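Local structure of methylmalonate-semialdehyde dehydrogenase (Oceanimonas doudoroffii, 4ZZ7) at residues Gly369-His374 and Leu391-Val396. The protein catalyses the NAD-dependent, acylating oxidation of methylmalonate semialdehyde, as a member of the aldehyde dehydrogenase family. Sequence-based numbering, arbitrary orientation.
Sequences GTLIDH and LQVVRV
L391 N donates to T370 O at 3.0 Å and I372 N to L391 O at 2.9 Å, the alternating exchange that pairs neighbouring parallel strands. The two strands belong to a beta-alpha-beta unit of the aldehyde dehydrogenase fold, the chain between them passing through the short helix 380-383. V393 N extends the ladder to I372 O, though this third bond is more bent (138° at the hydrogen).

The buried part is close-packed and largely apolar. On one face of the sheet L371 and V393 meet, CD2 to CG1 at 3.6 Å; their apolar branches suit a face where helix 296-308 brings M304 and M308 against L371. On the opposite face the side chains of I372 and Q392 run alongside each other, CB against CG at 4.1 Å; the methylenes of Q392 suit this packing, while its amide NE2 bonds S381 O.

Toward the more exposed end the contact is carried by charge. D373, short and acidic as suits a buried site facing an arginine, has CG anti to the backbone N (chi1 -168°); R395 takes hold of its carboxylate from the flank, NH1 reaching the syn lone pair of OD2 at 3.1 Å. Arginine suits this place because its guanidinium has several N-H groups: NE and NH1 hold D373 while NH2 makes a salt bridge to D298. Cut back to alanine, this position would probably leave both acids without the cation they share, and the D373 carboxylate freer to turn. The exposed H374 ring lies obliquely near the guanidinium, their planes 21° apart, and its ND1 is held by T348. The other half of the grip is nearly in the guanidinium plane: R395 NE meets D373 OD1 at 3.0 Å.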
loop_
_atom_site.group_PDB
_atom_site.type_symbol
_atom_site.label_atom_id
_atom_site.label_comp_id
_atom_site.label_asym_id
_atom_site.label_seq_id
_atom_site.Cartn_x
_atom_site.Cartn_y
_atom_site.Cartn_z
ATOM N N GLY A 369 42.846 -9.472 -13.677
ATOM C CA GLY A 369 41.734 -10.407 -13.534
ATOM C C GLY A 369 42.239 -11.837 -13.467
ATOM O O GLY A 369 42.900 -12.295 -14.383
ATOM N N THR A 370 41.938 -12.530 -12.373
ATOM C CA THR A 370 42.419 -13.889 -12.151
ATOM C C THR A 370 41.263 -14.886 -12.077
ATOM O O THR A 370 40.192 -14.551 -11.593
ATOM C CB THR A 370 43.295 -13.993 -10.872
ATOM O OG1 THR A 370 42.502 -14.401 -9.761
ATOM C CG2 THR A 370 43.960 -12.695 -10.548
ATOM N N LEU A 371 41.513 -16.111 -12.542
ATOM C CA LEU A 371 40.557 -17.217 -12.469
ATOM C C LEU A 371 41.193 -18.328 -11.661
ATOM O O LEU A 371 42.310 -18.730 -11.973
ATOM C CB LEU A 371 40.249 -17.738 -13.858
ATOM C CG LEU A 371 38.847 -18.294 -14.079
ATOM C CD1 LEU A 371 38.733 -18.890 -15.468
ATOM C CD2 LEU A 371 38.498 -19.359 -13.064
ATOM N N ILE A 372 40.507 -18.803 -10.618
ATOM C CA ILE A 372 40.965 -19.956 -9.815
ATOM C C ILE A 372 39.982 -21.103 -10.062
ATOM O O ILE A 372 38.788 -20.867 -10.124
ATOM C CB ILE A 372 41.047 -19.620 -8.319
ATOM C CG1 ILE A 372 41.920 -18.383 -8.118
ATOM C CG2 ILE A 372 41.657 -20.783 -7.573
ATOM C CD1 ILE A 372 42.009 -17.882 -6.690
ATOM N N ASP A 373 40.470 -22.328 -10.233
ATOM C CA ASP A 373 39.596 -23.483 -10.521
ATOM C C ASP A 373 39.859 -24.548 -9.456
ATOM O O ASP A 373 40.881 -24.505 -8.760
ATOM C CB ASP A 373 39.833 -23.992 -11.965
ATOM C CG ASP A 373 38.761 -25.017 -12.473
ATOM O OD1 ASP A 373 37.680 -25.201 -11.877
ATOM O OD2 ASP A 373 39.021 -25.665 -13.508
ATOM N N HIS A 374 38.899 -25.460 -9.290
ATOM C CA HIS A 374 38.974 -26.563 -8.300
ATOM C C HIS A 374 39.153 -26.055 -6.869
ATOM O O HIS A 374 40.025 -26.532 -6.131
ATOM C CB HIS A 374 40.089 -27.560 -8.657
ATOM C CG HIS A 374 39.998 -28.074 -10.056
ATOM N ND1 HIS A 374 40.899 -27.718 -11.040
ATOM C CD2 HIS A 374 39.091 -28.886 -10.650
ATOM C CE1 HIS A 374 40.559 -28.302 -12.176
ATOM N NE2 HIS A 374 39.462 -29.011 -11.968
ATOM N N LEU A 391 37.839 -14.513 -9.756
ATOM C CA LEU A 391 36.705 -15.411 -9.885
ATOM C C LEU A 391 37.093 -16.850 -9.540
ATOM O O LEU A 391 37.934 -17.431 -10.200
ATOM C CB LEU A 391 36.187 -15.377 -11.307
ATOM C CG LEU A 391 34.685 -15.628 -11.528
ATOM C CD1 LEU A 391 34.453 -16.090 -12.965
ATOM C CD2 LEU A 391 34.046 -16.608 -10.549
ATOM N N GLN A 392 36.466 -17.403 -8.498
ATOM C CA GLN A 392 36.629 -18.811 -8.070
ATOM C C GLN A 392 35.520 -19.695 -8.640
ATOM O O GLN A 392 34.367 -19.283 -8.711
ATOM C CB GLN A 392 36.627 -18.902 -6.539
ATOM C CG GLN A 392 37.912 -18.389 -5.926
ATOM C CD GLN A 392 37.803 -18.041 -4.456
ATOM O OE1 GLN A 392 36.894 -17.336 -4.040
ATOM N NE2 GLN A 392 38.765 -18.497 -3.668
ATOM N N VAL A 393 35.853 -20.914 -9.042
ATOM C CA VAL A 393 34.829 -21.849 -9.570
ATOM C C VAL A 393 34.880 -23.180 -8.831
ATOM O O VAL A 393 35.901 -23.854 -8.832
ATOM C CB VAL A 393 34.892 -22.029 -11.106
ATOM C CG1 VAL A 393 36.302 -21.863 -11.590
ATOM C CG2 VAL A 393 34.332 -23.365 -11.569
ATOM N N VAL A 394 33.769 -23.501 -8.178
ATOM C CA VAL A 394 33.585 -24.745 -7.476
ATOM C C VAL A 394 32.789 -25.666 -8.390
ATOM O O VAL A 394 31.933 -25.219 -9.155
ATOM C CB VAL A 394 32.794 -24.544 -6.160
ATOM C CG1 VAL A 394 32.518 -25.877 -5.454
ATOM C CG2 VAL A 394 33.540 -23.605 -5.221
ATOM N N ARG A 395 33.088 -26.959 -8.288
ATOM C CA ARG A 395 32.379 -27.995 -9.017
ATOM C C ARG A 395 31.586 -28.813 -7.996
ATOM O O ARG A 395 32.068 -29.069 -6.896
ATOM C CB ARG A 395 33.382 -28.833 -9.822
ATOM C CG ARG A 395 34.060 -28.033 -10.944
ATOM C CD ARG A 395 35.482 -28.490 -11.259
ATOM N NE ARG A 395 36.100 -27.695 -12.326
ATOM C CZ ARG A 395 35.869 -27.853 -13.632
ATOM N NH1 ARG A 395 36.484 -27.079 -14.523
ATOM N NH2 ARG A 395 35.040 -28.780 -14.062
ATOM N N VAL A 396 30.344 -29.138 -8.336
ATOM C CA VAL A 396 29.475 -29.988 -7.514
ATOM C C VAL A 396 28.628 -30.920 -8.415
ATOM O O VAL A 396 28.488 -30.723 -9.631
ATOM C CB VAL A 396 28.522 -29.197 -6.554
ATOM C CG1 VAL A 396 29.278 -28.365 -5.532
ATOM C CG2 VAL A 396 27.568 -28.306 -7.326
#